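Local coordinates for protein N-alpha-acetyltransferase 35, NatC auxiliary subunit (PDB 6YGB) that serves as the auxiliary subunit of the NatC N-terminal acetyltransferase, which acetylates the N-terminal methionine of the L-A virus Gag protein, at residues B[67-72]-B[277-282]; B[84-89]-B[141-146]; B[342-347]-B[398-403]; B[711-716]-B[726-731]. One frame throughout, in Å; residues are numbered along the deposited sequence.

In the fold
A largely helical auxiliary subunit is held together here at widely separated places. Contacts 1 and 2 are the closest pair, their centres about 25 Å apart though they do not touch, and involve the consecutive helices 71-75 and 85-104; both segments of contact 2 fall in sequence between the two halves of contact 1. Contact 3 follows along the chain, with its centre about 42 Å from that of contact 2 and about 10 Å from the centre of the chain, in the TPR-like region. Contact 4, the C-terminal hairpin, has its centre about 36 Å from that of contact 3. Contacts 2 and 3 pack helices, contact 4 pairs strands, and contact 1 lies against the N-alpha-acetyltransferase 38 subunit.

Contact 1: B[67-72]-B[277-282]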
# COMPACT_ATOMS: atom_id res chain seq x y z
N ILE B 67 -24.17 18.19 -2.83
CA ILE B 67 -24.56 16.86 -3.30
C ILE B 67 -26.02 16.86 -3.71
O ILE B 67 -26.89 17.28 -2.94
CB ILE B 67 -24.28 15.82 -2.21
CG1 ILE B 67 -22.78 15.59 -2.05
CG2 ILE B 67 -25.01 14.51 -2.52
CD1 ILE B 67 -22.44 14.66 -0.91
N GLU B 68 -26.29 16.38 -4.92
CA GLU B 68 -27.67 16.27 -5.40
C GLU B 68 -28.27 14.97 -4.89
O GLU B 68 -27.63 13.92 -4.96
CB GLU B 68 -27.71 16.31 -6.93
CG GLU B 68 -26.92 17.45 -7.56
CD GLU B 68 -27.48 18.83 -7.23
OE1 GLU B 68 -28.64 18.93 -6.79
OE2 GLU B 68 -26.74 19.82 -7.43
N LEU B 69 -29.49 15.04 -4.38
CA LEU B 69 -30.20 13.88 -3.87
C LEU B 69 -31.59 13.83 -4.48
O LEU B 69 -32.20 14.87 -4.75
CB LEU B 69 -30.31 13.91 -2.34
CG LEU B 69 -29.03 13.87 -1.51
CD1 LEU B 69 -29.36 14.15 -0.05
CD2 LEU B 69 -28.32 12.52 -1.64
N THR B 70 -32.10 12.62 -4.69
CA THR B 70 -33.47 12.45 -5.13
C THR B 70 -34.41 12.60 -3.94
O THR B 70 -34.00 12.55 -2.78
CB THR B 70 -33.68 11.08 -5.77
OG1 THR B 70 -33.67 10.08 -4.74
CG2 THR B 70 -32.57 10.78 -6.76
N ALA B 71 -35.70 12.79 -4.25
CA ALA B 71 -36.70 12.97 -3.19
C ALA B 71 -36.76 11.76 -2.27
O ALA B 71 -36.93 11.91 -1.05
CB ALA B 71 -38.06 13.25 -3.82
N GLU B 72 -36.62 10.56 -2.83
CA GLU B 72 -36.57 9.36 -2.00
C GLU B 72 -35.37 9.40 -1.06
O GLU B 72 -35.48 9.04 0.11
CB GLU B 72 -36.51 8.12 -2.89
CG GLU B 72 -37.73 7.93 -3.80
CD GLU B 72 -37.67 8.76 -5.07
OE1 GLU B 72 -37.38 9.97 -4.98
OE2 GLU B 72 -37.93 8.20 -6.15
N ILE B 277 -25.50 10.92 4.27
CA ILE B 277 -24.69 11.16 5.46
C ILE B 277 -23.49 12.05 5.14
O ILE B 277 -22.98 12.75 6.02
CB ILE B 277 -24.25 9.81 6.08
CG1 ILE B 277 -23.66 10.02 7.47
CG2 ILE B 277 -23.25 9.10 5.18
CD1 ILE B 277 -23.16 8.75 8.09
N GLN B 278 -23.03 12.06 3.89
CA GLN B 278 -21.94 12.96 3.53
C GLN B 278 -22.40 14.41 3.48
O GLN B 278 -21.61 15.32 3.74
CB GLN B 278 -21.33 12.57 2.18
CG GLN B 278 -20.83 11.15 2.07
CD GLN B 278 -20.25 10.88 0.70
OE1 GLN B 278 -19.29 11.53 0.28
NE2 GLN B 278 -20.84 9.93 -0.02
N LYS B 279 -23.68 14.63 3.17
CA LYS B 279 -24.19 15.98 2.95
C LYS B 279 -24.59 16.68 4.24
O LYS B 279 -24.45 17.90 4.35
CB LYS B 279 -25.38 15.93 1.99
CG LYS B 279 -26.17 17.23 1.91
CD LYS B 279 -26.91 17.36 0.59
CE LYS B 279 -27.64 18.69 0.52
NZ LYS B 279 -28.01 19.03 -0.87
N HIS B 280 -25.09 15.94 5.23
CA HIS B 280 -25.62 16.55 6.44
C HIS B 280 -24.80 16.27 7.69
O HIS B 280 -24.79 17.11 8.59
CB HIS B 280 -27.06 16.09 6.66
CG HIS B 280 -27.97 16.43 5.52
ND1 HIS B 280 -28.38 15.50 4.59
CD2 HIS B 280 -28.53 17.61 5.16
CE1 HIS B 280 -29.16 16.09 3.70
NE2 HIS B 280 -29.27 17.37 4.02
N ARG B 281 -24.11 15.14 7.77
CA ARG B 281 -23.28 14.89 8.93
C ARG B 281 -21.96 15.64 8.80
O ARG B 281 -21.54 16.03 7.70
CB ARG B 281 -23.02 13.39 9.11
CG ARG B 281 -22.59 13.05 10.52
CD ARG B 281 -22.08 11.63 10.67
NE ARG B 281 -21.49 11.45 12.00
CZ ARG B 281 -22.20 11.34 13.12
NH1 ARG B 281 -23.53 11.38 13.08
NH2 ARG B 281 -21.58 11.19 14.28
N SER B 282 -21.30 15.86 9.94
CA SER B 282 -19.99 16.48 9.94
C SER B 282 -19.04 15.70 9.05
O SER B 282 -18.86 14.49 9.23
CB SER B 282 -19.44 16.55 11.37
OG SER B 282 -20.13 17.51 12.14
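Lys-279 reaches across to the backbone of Ile-67, where NZ donates to O over 2.9 Å. The ammonium group arrives in the carbonyl plane, at a C=O...N angle of 156°, and a weaker hydrogen bond to Ser-65 O gives it a second backbone acceptor. The reach depends on an almost fully extended chain, with CG anti to the backbone N (chi1 168°).

Packing is densest along the methylenes of this lysine. Ile-67 CB lies 4.1 Å from Lys-279 CD, and its branch through CG1 carries CD1 to within 3.9 Å of Gln-278 CB, the two side chains meeting nearly at right angles. The Leu-69 side chain runs antiparallel alongside the lysine, with CD1 at 4.1 Å from Lys-279 CD. Lys-279 CG also covers the centre of one face of the His-280 ring, 3.6 Å above its plane.

The arrangement sets the last turn of the short helix 276-280 against the loop that leads into helix 71-75. Thr-70 is the N-cap of that second helix: its side chain caps a backbone N beyond the segment while its own N bonds Glu-73 OE1, a pattern consistent with a capping box. On the 277-282 side, the carbonyls of Gln-278 and Arg-281 both accept from Arg-51 of the N-alpha-acetyltransferase 38 chain.

The outer side is looser. His-280 touches Leu-69 CD1 obliquely, through CE1 at 4.2 Å, and Glu-68 is exposed, its CB directed away from the helix end. Its OE1 stays 6.0 Å from Lys-279 NZ, a separation at which the opposite charges probably attract without pairing.

Contact 2: B[84-89]-B[141-146]; sequences PPLASV and NILYDK
Tyr-144 lays its ring against Val-89 and carries its hydroxyl on to the CB of Ser-88, bridging two helices near their N-termini. From CB, the first torsion (chi1 -78°) places CG beside the backbone N and turns the ring toward helix 85-104. Val-89 CG2 then sits almost exactly over the ring centre, a CH-pi contact 3.6 Å from the centroid and only 4° off the normal. Farther out, CE1 meets Pro-85, both CA and CB lying 3.7 Å from it. At the tip, Tyr-144 OH presses to 3.2 Å from Ser-88 CB and is hydrogen-bonded to Tyr-82 O, which secures the buried phenol.

Leu-143 packs alongside, its CD1 3.8 Å from Leu-86 CB. Asn-141 is the N-cap of its helix: OD1 accepts from Leu-143 N at 3.1 Å, the donor standing above the carbonyl plane. The same amide turns ND2 to the Pro-85 ring, 3.4 Å from CG.

Helices 85-104 and 142-167 run in roughly the same direction here, their short segments 33° apart with axes 9.5 Å from each other, and helix 215-231 packs against Leu-86 and Val-89.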
# COMPACT_ATOMS: atom_id res chain seq x y z
N PRO B 84 -42.94 -4.70 -0.41
CA PRO B 84 -43.30 -5.71 0.59
C PRO B 84 -42.20 -5.89 1.64
O PRO B 84 -41.03 -5.88 1.29
CB PRO B 84 -43.49 -6.98 -0.24
CG PRO B 84 -42.64 -6.77 -1.43
CD PRO B 84 -42.68 -5.30 -1.73
N PRO B 85 -42.59 -6.05 2.90
CA PRO B 85 -41.59 -6.04 3.98
C PRO B 85 -40.52 -7.12 3.87
O PRO B 85 -39.33 -6.81 3.98
CB PRO B 85 -42.44 -6.21 5.24
CG PRO B 85 -43.78 -5.66 4.86
CD PRO B 85 -43.97 -6.05 3.43
N LEU B 86 -40.91 -8.38 3.66
CA LEU B 86 -39.91 -9.44 3.60
C LEU B 86 -38.96 -9.24 2.43
O LEU B 86 -37.73 -9.37 2.58
CB LEU B 86 -40.58 -10.81 3.51
CG LEU B 86 -39.57 -11.95 3.40
CD1 LEU B 86 -39.01 -12.30 4.77
CD2 LEU B 86 -40.17 -13.17 2.71
N ALA B 87 -39.50 -8.94 1.25
CA ALA B 87 -38.66 -8.71 0.08
C ALA B 87 -37.77 -7.49 0.27
O ALA B 87 -36.64 -7.46 -0.25
CB ALA B 87 -39.53 -8.55 -1.17
N SER B 88 -38.24 -6.48 1.00
CA SER B 88 -37.46 -5.26 1.18
C SER B 88 -36.43 -5.39 2.31
O SER B 88 -35.32 -4.86 2.20
CB SER B 88 -38.38 -4.07 1.45
OG SER B 88 -38.95 -3.59 0.25
N VAL B 89 -36.79 -6.08 3.41
CA VAL B 89 -35.83 -6.25 4.50
C VAL B 89 -34.66 -7.12 4.05
O VAL B 89 -33.50 -6.84 4.39
CB VAL B 89 -36.53 -6.85 5.74
CG1 VAL B 89 -35.51 -7.38 6.72
CG2 VAL B 89 -37.41 -5.80 6.41
N ASN B 141 -43.51 -3.15 12.51
CA ASN B 141 -43.42 -4.39 11.76
C ASN B 141 -42.28 -5.23 12.31
O ASN B 141 -41.20 -4.70 12.61
CB ASN B 141 -43.21 -4.13 10.27
CG ASN B 141 -43.36 -5.38 9.42
OD1 ASN B 141 -43.07 -6.49 9.87
ND2 ASN B 141 -43.82 -5.20 8.19
N ILE B 142 -42.50 -6.54 12.42
CA ILE B 142 -41.53 -7.40 13.09
C ILE B 142 -40.27 -7.60 12.24
O ILE B 142 -39.18 -7.83 12.78
CB ILE B 142 -42.18 -8.74 13.47
CG1 ILE B 142 -41.41 -9.40 14.61
CG2 ILE B 142 -42.27 -9.68 12.28
CD1 ILE B 142 -41.36 -8.56 15.88
N LEU B 143 -40.38 -7.51 10.91
CA LEU B 143 -39.21 -7.71 10.07
C LEU B 143 -38.29 -6.50 10.11
O LEU B 143 -37.06 -6.63 10.20
CB LEU B 143 -39.63 -8.02 8.63
CG LEU B 143 -40.50 -9.26 8.45
CD1 LEU B 143 -41.01 -9.40 7.02
CD2 LEU B 143 -39.74 -10.50 8.87
N TYR B 144 -38.87 -5.30 10.05
CA TYR B 144 -38.06 -4.08 10.07
C TYR B 144 -37.50 -3.79 11.46
O TYR B 144 -36.35 -3.37 11.59
CB TYR B 144 -38.90 -2.89 9.58
CG TYR B 144 -39.06 -2.81 8.08
CD1 TYR B 144 -40.13 -3.44 7.45
CD2 TYR B 144 -38.17 -2.08 7.31
CE1 TYR B 144 -40.28 -3.35 6.08
CE2 TYR B 144 -38.32 -1.99 5.94
CZ TYR B 144 -39.38 -2.63 5.33
OH TYR B 144 -39.53 -2.55 3.97
N ASP B 145 -38.30 -4.01 12.50
CA ASP B 145 -37.92 -3.59 13.85
C ASP B 145 -37.04 -4.60 14.57
O ASP B 145 -36.18 -4.20 15.36
CB ASP B 145 -39.16 -3.30 14.70
CG ASP B 145 -40.04 -2.22 14.09
OD1 ASP B 145 -39.97 -2.03 12.86
OD2 ASP B 145 -40.80 -1.57 14.85
N LYS B 146 -37.25 -5.89 14.35
CA LYS B 146 -36.50 -6.92 15.06
C LYS B 146 -35.48 -7.62 14.18
O LYS B 146 -34.30 -7.71 14.56
CB LYS B 146 -37.46 -7.95 15.67
CG LYS B 146 -37.41 -8.04 17.19
CD LYS B 146 -36.03 -8.46 17.67
CE LYS B 146 -35.99 -8.62 19.18
NZ LYS B 146 -34.65 -9.08 19.63

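Contact 3: B[342-347]-B[398-403]; sequences LFPLFF and WYQNCS
Tyr-399 OH is gripped by two groups, His-367 NE2 and Thr-322 OG1, and this pair of hydrogen bonds fixes the tip of a ring whose face receives Phe-347. The contact belongs to the helical TPR-like region, where the kinked end of helix 337-347 meets the end of helix 386-401.

The tyrosine ring is covered on both faces. Phe-347 CE2 stands 3.6 Å above one of them, displaced toward the rim, and Trp-398 CZ3 lies 3.8 Å above the centre of the opposite one. The Phe-347 and Tyr-399 planes are inclined by 31°, an oblique pairing with centroids 4.9 Å apart. Phe-347 gets there with CG anti to its backbone N (chi1 -166°), which swings the ring outward from its helix.

Pro-344 explains the kink, since its nitrogen has no hydrogen to give to the preceding turn. In a regular helix that hydrogen would go to Arg-340 O; here Ser-403 OG from the other segment bonds to this carbonyl instead. The serine is therefore a polar substitute in a buried place, and the same OG lies 3.8 Å from Pro-344 CD. On the outer flank the proline ring crosses the Gln-400 side chain nearly at a right angle, CG to CG at 3.9 Å.

Helix 298-311 backs Phe-343, while helix 319-328 supports Tyr-399. Phe-343 turns its rim, not its face, to segment 398-403: CD2 is 3.8 Å from Ser-403 OG, and CE2 points in the ring plane at Tyr-399 O, 3.7 Å away.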
# COMPACT_ATOMS: atom_id res chain seq x y z
N LEU B 342 -4.82 -9.83 11.30
CA LEU B 342 -5.01 -10.84 12.33
C LEU B 342 -3.72 -11.60 12.61
O LEU B 342 -3.45 -11.96 13.77
CB LEU B 342 -6.11 -11.81 11.91
CG LEU B 342 -6.65 -12.75 12.99
CD1 LEU B 342 -7.32 -11.95 14.10
CD2 LEU B 342 -7.62 -13.76 12.39
N PHE B 343 -2.90 -11.84 11.57
CA PHE B 343 -1.75 -12.71 11.72
C PHE B 343 -0.75 -12.23 12.78
O PHE B 343 -0.40 -13.01 13.67
CB PHE B 343 -1.07 -12.95 10.37
CG PHE B 343 0.33 -13.47 10.49
CD1 PHE B 343 0.57 -14.76 10.95
CD2 PHE B 343 1.40 -12.66 10.18
CE1 PHE B 343 1.86 -15.22 11.08
CE2 PHE B 343 2.68 -13.11 10.30
CZ PHE B 343 2.91 -14.39 10.75
N PRO B 344 -0.25 -10.98 12.72
CA PRO B 344 0.71 -10.56 13.76
C PRO B 344 0.09 -10.45 15.14
O PRO B 344 0.78 -10.72 16.14
CB PRO B 344 1.19 -9.19 13.26
CG PRO B 344 0.90 -9.19 11.81
CD PRO B 344 -0.39 -9.95 11.69
N LEU B 345 -1.18 -10.06 15.24
CA LEU B 345 -1.85 -10.03 16.53
C LEU B 345 -2.06 -11.45 17.06
O LEU B 345 -2.00 -11.67 18.27
CB LEU B 345 -3.19 -9.30 16.40
CG LEU B 345 -3.11 -7.84 15.98
CD1 LEU B 345 -4.50 -7.28 15.71
CD2 LEU B 345 -2.41 -7.02 17.04
N PHE B 346 -2.31 -12.40 16.16
CA PHE B 346 -2.45 -13.80 16.56
C PHE B 346 -1.09 -14.42 16.86
O PHE B 346 -0.97 -15.28 17.74
CB PHE B 346 -3.18 -14.58 15.47
CG PHE B 346 -3.48 -16.01 15.82
CD1 PHE B 346 -4.63 -16.33 16.52
CD2 PHE B 346 -2.63 -17.02 15.43
CE1 PHE B 346 -4.91 -17.65 16.84
CE2 PHE B 346 -2.91 -18.34 15.74
CZ PHE B 346 -4.05 -18.65 16.45
N PHE B 347 -0.06 -13.97 16.15
CA PHE B 347 1.29 -14.51 16.30
C PHE B 347 2.00 -13.94 17.52
O PHE B 347 2.65 -14.67 18.27
CB PHE B 347 2.09 -14.22 15.02
CG PHE B 347 3.36 -14.99 14.92
CD1 PHE B 347 3.35 -16.36 14.78
CD2 PHE B 347 4.58 -14.33 14.93
CE1 PHE B 347 4.53 -17.07 14.68
CE2 PHE B 347 5.76 -15.04 14.82
CZ PHE B 347 5.73 -16.41 14.70
N TRP B 398 10.39 -8.53 11.42
CA TRP B 398 10.51 -9.24 10.15
C TRP B 398 9.26 -10.07 9.87
O TRP B 398 8.77 -10.10 8.74
CB TRP B 398 11.76 -10.11 10.16
CG TRP B 398 11.97 -10.93 8.92
CD1 TRP B 398 12.73 -10.60 7.83
CD2 TRP B 398 11.43 -12.23 8.65
NE1 TRP B 398 12.69 -11.61 6.90
CE2 TRP B 398 11.90 -12.62 7.38
CE3 TRP B 398 10.59 -13.10 9.35
CZ2 TRP B 398 11.56 -13.83 6.80
CZ3 TRP B 398 10.26 -14.30 8.78
CH2 TRP B 398 10.74 -14.66 7.51
N TYR B 399 8.73 -10.75 10.89
CA TYR B 399 7.51 -11.53 10.71
C TYR B 399 6.33 -10.64 10.36
O TYR B 399 5.53 -10.96 9.47
CB TYR B 399 7.21 -12.34 11.98
CG TYR B 399 7.93 -13.67 12.07
CD1 TYR B 399 7.38 -14.82 11.52
CD2 TYR B 399 9.15 -13.77 12.73
CE1 TYR B 399 8.03 -16.04 11.61
CE2 TYR B 399 9.81 -14.99 12.82
CZ TYR B 399 9.24 -16.11 12.25
OH TYR B 399 9.89 -17.32 12.34
N GLN B 400 6.19 -9.51 11.06
CA GLN B 400 5.08 -8.60 10.82
C GLN B 400 5.13 -7.99 9.42
O GLN B 400 4.08 -7.73 8.82
CB GLN B 400 5.07 -7.50 11.88
CG GLN B 400 3.82 -6.65 11.88
CD GLN B 400 3.66 -5.83 13.14
OE1 GLN B 400 3.96 -6.29 14.24
NE2 GLN B 400 3.18 -4.60 12.99
N ASN B 401 6.34 -7.77 8.88
CA ASN B 401 6.46 -7.21 7.54
C ASN B 401 5.90 -8.15 6.48
O ASN B 401 5.40 -7.69 5.45
CB ASN B 401 7.92 -6.87 7.23
CG ASN B 401 8.10 -6.23 5.86
OD1 ASN B 401 7.64 -5.11 5.62
ND2 ASN B 401 8.77 -6.93 4.96
N CYS B 402 5.98 -9.46 6.72
CA CYS B 402 5.45 -10.43 5.77
C CYS B 402 3.96 -10.27 5.56
O CYS B 402 3.44 -10.71 4.52
CB CYS B 402 5.74 -11.86 6.25
SG CYS B 402 7.49 -12.29 6.39
N SER B 403 3.26 -9.67 6.51
CA SER B 403 1.81 -9.50 6.46
C SER B 403 1.39 -8.20 5.78
O SER B 403 0.19 -7.92 5.70
CB SER B 403 1.24 -9.54 7.88
OG SER B 403 -0.10 -9.98 7.88

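Contact 4: B[711-716]-B[726-731]; sequences ELVHTT and TLRIKQ. With EDO (1,2-ethanediol), chain C.
Glu-711 and Arg-728 form a salt bridge with an unusual attitude: carboxylate and guanidinium planes stand 86° apart, nearly perpendicular. Arg-728 NH1 donates to Glu-711 OE1 over 2.9 Å, yet it comes from well above the carboxylate plane, 60° out of it, and the bond is bent to 135° at the hydrogen. Such a grip is short but poorly directed, so charge attraction probably matters more here than a well-directed hydrogen bond. The other oxygen, OE2, rests 3.2 Å from Arg-728 CD, so the carboxylate spans from the CD methylene to NH1.

Val-713 supplies the apolar floor. With CG1 anti to the backbone N and CG2 beside it, the valine puts CG2 over one face of the guanidinium, 3.3 Å from its plane and off centre. The same methyl lies 3.5 Å from Thr-726 OG1; by strand alternation, all four side chains share one face of the sheet.

Beneath them the backbones of Glu-711 and Thr-726 make an antiparallel hydrogen-bonded pair. Glu-711 N gives to Thr-726 O at 3.0 Å, and Thr-726 N returns to Glu-711 O at 2.9 Å in an almost straight bond. Leu-727 turns the other way, toward Leu-696 of helix 668-701. Its N donates to O2 of an ethanediol at 2.8 Å, a molecule probably from the crystallisation liquor and also held by Asn-688 OD1.

Backbone bonds join Val-713 with Ile-724 and Arg-728 with Lys-709. Since Glu-711 is itself paired with Thr-726, the salt bridge runs diagonally across a two-stranded antiparallel beta hairpin, 708-713 with 724-729.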
# COMPACT_ATOMS: atom_id res chain seq x y z
N GLU B 711 10.73 -5.45 -23.21
CA GLU B 711 9.82 -5.23 -22.09
C GLU B 711 9.96 -6.36 -21.09
O GLU B 711 10.15 -7.52 -21.47
CB GLU B 711 8.36 -5.15 -22.56
CG GLU B 711 8.09 -4.12 -23.64
CD GLU B 711 6.62 -4.01 -23.98
OE1 GLU B 711 5.78 -4.34 -23.12
OE2 GLU B 711 6.29 -3.61 -25.12
N LEU B 712 9.85 -6.03 -19.81
CA LEU B 712 9.86 -7.04 -18.75
C LEU B 712 8.44 -7.56 -18.60
O LEU B 712 7.59 -6.92 -17.99
CB LEU B 712 10.38 -6.45 -17.44
CG LEU B 712 11.84 -6.01 -17.48
CD1 LEU B 712 12.20 -5.20 -16.25
CD2 LEU B 712 12.76 -7.21 -17.61
N VAL B 713 8.19 -8.75 -19.15
CA VAL B 713 6.84 -9.30 -19.23
C VAL B 713 6.61 -10.27 -18.08
O VAL B 713 7.46 -11.12 -17.80
CB VAL B 713 6.60 -9.98 -20.59
CG1 VAL B 713 5.30 -10.75 -20.59
CG2 VAL B 713 6.59 -8.94 -21.70
N HIS B 714 5.47 -10.14 -17.41
CA HIS B 714 5.12 -11.06 -16.34
C HIS B 714 4.48 -12.32 -16.92
O HIS B 714 3.64 -12.24 -17.82
CB HIS B 714 4.18 -10.40 -15.34
CG HIS B 714 4.84 -9.39 -14.46
ND1 HIS B 714 4.60 -9.32 -13.10
CD2 HIS B 714 5.74 -8.42 -14.73
CE1 HIS B 714 5.32 -8.34 -12.58
NE2 HIS B 714 6.02 -7.78 -13.55
N THR B 715 4.91 -13.47 -16.42
CA THR B 715 4.34 -14.75 -16.83
C THR B 715 3.12 -15.04 -15.97
O THR B 715 3.20 -14.98 -14.74
CB THR B 715 5.36 -15.88 -16.71
OG1 THR B 715 6.56 -15.52 -17.40
CG2 THR B 715 4.82 -17.14 -17.33
N THR B 716 2.00 -15.36 -16.63
CA THR B 716 0.72 -15.44 -15.93
C THR B 716 0.76 -16.47 -14.81
O THR B 716 0.38 -16.18 -13.67
CB THR B 716 -0.40 -15.77 -16.92
OG1 THR B 716 -0.40 -14.80 -17.97
CG2 THR B 716 -1.74 -15.76 -16.23
N THR B 726 11.21 -9.69 -23.15
CA THR B 726 10.48 -10.02 -24.37
C THR B 726 10.69 -8.96 -25.44
O THR B 726 10.57 -7.76 -25.16
CB THR B 726 8.99 -10.17 -24.06
OG1 THR B 726 8.81 -11.21 -23.09
CG2 THR B 726 8.20 -10.51 -25.31
N LEU B 727 10.99 -9.39 -26.66
CA LEU B 727 11.04 -8.47 -27.78
C LEU B 727 9.63 -8.05 -28.17
O LEU B 727 8.67 -8.80 -27.98
CB LEU B 727 11.74 -9.09 -28.98
CG LEU B 727 13.26 -9.15 -28.91
CD1 LEU B 727 13.80 -9.66 -30.22
CD2 LEU B 727 13.82 -7.77 -28.58
N ARG B 728 9.51 -6.85 -28.73
CA ARG B 728 8.23 -6.35 -29.21
C ARG B 728 8.49 -5.26 -30.24
O ARG B 728 9.36 -4.41 -30.05
CB ARG B 728 7.36 -5.82 -28.06
CG ARG B 728 6.24 -6.77 -27.69
CD ARG B 728 5.75 -6.59 -26.26
NE ARG B 728 5.16 -7.82 -25.74
CZ ARG B 728 4.53 -7.92 -24.57
NH1 ARG B 728 4.40 -6.85 -23.80
NH2 ARG B 728 4.04 -9.09 -24.18
N ILE B 729 7.74 -5.31 -31.34
CA ILE B 729 7.93 -4.36 -32.43
C ILE B 729 7.47 -2.98 -31.99
O ILE B 729 6.35 -2.81 -31.48
CB ILE B 729 7.17 -4.81 -33.68
CG1 ILE B 729 7.68 -6.17 -34.16
CG2 ILE B 729 7.30 -3.77 -34.79
CD1 ILE B 729 7.05 -6.62 -35.46
N LYS B 730 8.32 -1.98 -32.18
CA LYS B 730 7.96 -0.60 -31.89
C LYS B 730 7.12 -0.07 -33.04
O LYS B 730 7.53 -0.13 -34.20
CB LYS B 730 9.22 0.25 -31.70
CG LYS B 730 9.03 1.49 -30.85
CD LYS B 730 10.36 2.09 -30.42
CE LYS B 730 10.18 3.15 -29.34
NZ LYS B 730 9.50 2.63 -28.11
N GLN B 731 5.93 0.45 -32.71
CA GLN B 731 4.96 0.86 -33.71
C GLN B 731 4.76 2.37 -33.67
O GLN B 731 4.40 2.92 -32.62
CB GLN B 731 3.62 0.14 -33.50
CG GLN B 731 3.52 -1.22 -34.18
CD GLN B 731 2.10 -1.74 -34.24
OE1 GLN B 731 1.59 -2.08 -35.31
NE2 GLN B 731 1.45 -1.81 -33.08
C1 EDO C . 9.10 -13.28 -27.45
O1 EDO C . 7.85 -13.12 -28.13
C2 EDO C . 10.14 -12.35 -28.08
O2 EDO C . 11.22 -12.18 -27.16